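Local coordinates for protein Exo beta-1,2-glucooligosaccharide sophorohydrolase (non-reducing end) (Parabacteroides distasonis ATCC 8503, PDB 5Z06) that hydrolyses linear beta-1,2-glucan and beta-1,2-glucooligosaccharides as an exo-type enzyme, releasing sophorose from the non-reducing end, at residues E197-E202 with T278-T283. Numbering follows the deposited sequence.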
loop_
_atom_site.group_PDB
_atom_site.type_symbol
_atom_site.label_atom_id
_atom_site.label_comp_id
_atom_site.label_asym_id
_atom_site.label_seq_id
_atom_site.Cartn_x
_atom_site.Cartn_y
_atom_site.Cartn_z
ATOM N N GLU A 197 -14.622 -16.361 11.765
ATOM C CA GLU A 197 -15.341 -15.479 12.659
ATOM C C GLU A 197 -15.616 -14.153 12.034
ATOM O O GLU A 197 -15.169 -13.850 10.909
ATOM C CB GLU A 197 -14.579 -15.269 13.985
ATOM C CG GLU A 197 -15.440 -15.075 15.247
ATOM C CD GLU A 197 -16.827 -15.740 15.221
ATOM O OE1 GLU A 197 -16.919 -16.989 15.292
ATOM O OE2 GLU A 197 -17.839 -15.001 15.134
ATOM N N ALA A 198 -16.465 -13.438 12.757
ATOM C CA ALA A 198 -16.772 -12.054 12.556
ATOM C C ALA A 198 -16.183 -11.398 13.765
ATOM O O ALA A 198 -16.295 -11.920 14.877
ATOM C CB ALA A 198 -18.271 -11.842 12.546
ATOM N N LYS A 199 -15.544 -10.265 13.562
ATOM C CA LYS A 199 -15.020 -9.503 14.660
ATOM C C LYS A 199 -15.506 -8.084 14.450
ATOM O O LYS A 199 -15.147 -7.430 13.467
ATOM C CB LYS A 199 -13.491 -9.654 14.702
ATOM C CG LYS A 199 -12.766 -8.874 15.777
ATOM C CD LYS A 199 -13.316 -8.987 17.192
ATOM C CE LYS A 199 -12.521 -8.067 18.115
ATOM N NZ LYS A 199 -13.134 -8.021 19.465
ATOM N N ALA A 200 -16.380 -7.635 15.339
ATOM C CA ALA A 200 -16.935 -6.302 15.233
ATOM C C ALA A 200 -16.019 -5.328 15.923
ATOM O O ALA A 200 -15.304 -5.661 16.855
ATOM C CB ALA A 200 -18.327 -6.222 15.829
ATOM N N TYR A 201 -16.037 -4.119 15.408
ATOM C CA TYR A 201 -15.426 -2.976 16.040
ATOM C C TYR A 201 -16.545 -1.938 16.121
ATOM O O TYR A 201 -17.694 -2.326 16.346
ATOM C CB TYR A 201 -14.198 -2.570 15.227
ATOM C CG TYR A 201 -13.159 -3.654 15.274
ATOM C CD1 TYR A 201 -13.229 -4.713 14.398
ATOM C CD2 TYR A 201 -12.136 -3.645 16.228
ATOM C CE1 TYR A 201 -12.300 -5.724 14.432
ATOM C CE2 TYR A 201 -11.190 -4.654 16.272
ATOM C CZ TYR A 201 -11.283 -5.686 15.359
ATOM O OH TYR A 201 -10.402 -6.731 15.345
ATOM N N GLU A 202 -16.258 -0.659 15.932
ATOM C CA GLU A 202 -17.280 0.358 16.093
ATOM C C GLU A 202 -18.092 0.605 14.836
ATOM O O GLU A 202 -19.329 0.756 14.878
ATOM C CB GLU A 202 -16.644 1.646 16.560
ATOM C CG GLU A 202 -17.677 2.723 16.864
ATOM C CD GLU A 202 -17.047 4.001 17.271
ATOM O OE1 GLU A 202 -17.149 4.954 16.491
ATOM O OE2 GLU A 202 -16.450 4.059 18.352
ATOM N N THR A 278 -21.805 -7.663 16.338
ATOM C CA THR A 278 -22.501 -6.403 16.525
ATOM C C THR A 278 -21.465 -5.364 16.852
ATOM O O THR A 278 -20.663 -5.580 17.751
ATOM C CB THR A 278 -23.508 -6.495 17.675
ATOM O OG1 THR A 278 -24.318 -7.655 17.477
ATOM C CG2 THR A 278 -24.380 -5.220 17.756
ATOM N N THR A 279 -21.494 -4.243 16.121
ATOM C CA THR A 279 -20.624 -3.119 16.406
ATOM C C THR A 279 -20.959 -2.472 17.729
ATOM O O THR A 279 -22.079 -2.517 18.164
ATOM C CB THR A 279 -20.702 -2.002 15.340
ATOM O OG1 THR A 279 -22.048 -1.493 15.241
ATOM C CG2 THR A 279 -20.198 -2.495 13.979
ATOM N N TYR A 280 -19.979 -1.812 18.327
ATOM C CA TYR A 280 -20.124 -1.245 19.662
ATOM C C TYR A 280 -19.269 0.011 19.727
ATOM O O TYR A 280 -18.294 0.122 18.980
ATOM C CB TYR A 280 -19.657 -2.250 20.730
ATOM C CG TYR A 280 -18.340 -2.877 20.349
ATOM C CD1 TYR A 280 -18.305 -3.971 19.501
ATOM C CD2 TYR A 280 -17.136 -2.354 20.787
ATOM C CE1 TYR A 280 -17.114 -4.537 19.111
ATOM C CE2 TYR A 280 -15.936 -2.913 20.405
ATOM C CZ TYR A 280 -15.924 -4.003 19.563
ATOM O OH TYR A 280 -14.738 -4.572 19.163
ATOM N N PRO A 281 -19.614 0.945 20.637
ATOM C CA PRO A 281 -18.774 2.124 20.782
ATOM C C PRO A 281 -17.381 1.763 21.259
ATOM O O PRO A 281 -17.211 0.874 22.103
ATOM C CB PRO A 281 -19.502 2.996 21.810
ATOM C CG PRO A 281 -20.678 2.218 22.266
ATOM C CD PRO A 281 -20.737 0.908 21.579
ATOM N N MET A 282 -16.394 2.461 20.708
ATOM C CA MET A 282 -15.006 2.218 21.028
ATOM C C MET A 282 -14.355 3.461 21.615
ATOM O O MET A 282 -14.561 4.575 21.167
ATOM C CB MET A 282 -14.266 1.733 19.785
ATOM C CG MET A 282 -14.532 0.279 19.451
ATOM S SD MET A 282 -13.803 -0.256 17.892
ATOM C CE MET A 282 -12.077 -0.281 18.330
ATOM N N THR A 283 -13.580 3.237 22.659
ATOM C CA THR A 283 -12.718 4.252 23.209
ATOM C C THR A 283 -11.516 4.415 22.264
ATOM O O THR A 283 -11.274 3.594 21.364
ATOM C CB THR A 283 -12.138 3.800 24.567
ATOM O OG1 THR A 283 -11.351 2.623 24.326
ATOM C CG2 THR A 283 -13.260 3.546 25.651
#
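Tyr280 N donates to Tyr201 O over 3.1 Å. The nearest pair of CA atoms across the two backbones is Glu202 and Thr279, 4.8 Å apart. Their touching parts run 54° apart, and no strand ladder follows; Thr279 CA shares the acceptor Tyr201 O through a CA-H...O contact, and Glu202 CA makes a second contact of this kind with Tyr280 O. Tyr280 swings CG between its own N and carbonyl carbon (chi1 46°), which places one face of the ring against Tyr201 O, 3.5 Å from the ring plane and offset toward the rim, and lets OH donate to Ala200 O at 2.6 Å. A leucine at this position would probably leave Ala200 O without that donor and Tyr201 O without its aromatic cover. The site is a junction between two antiparallel sheets: residues 197-200 end the edge strand 194-200 of one, while 278-283 leads from edge strand 275-278 of the other into helix 284-297, where Thr283 is the N-cap. Just before the helix, Met282 N donates to the anti lone pair of Glu202 OE2 at 2.8 Å, met by the extended glutamate chain, while OE1 forms a salt bridge with Arg636. Met282 makes a Met-aromatic contact at the edge of the Tyr201 ring, its SD 5.3 Å from the centroid and 87° off the normal; Tyr201 OH hydrogen-bonds to Glu293 of helix 284-297.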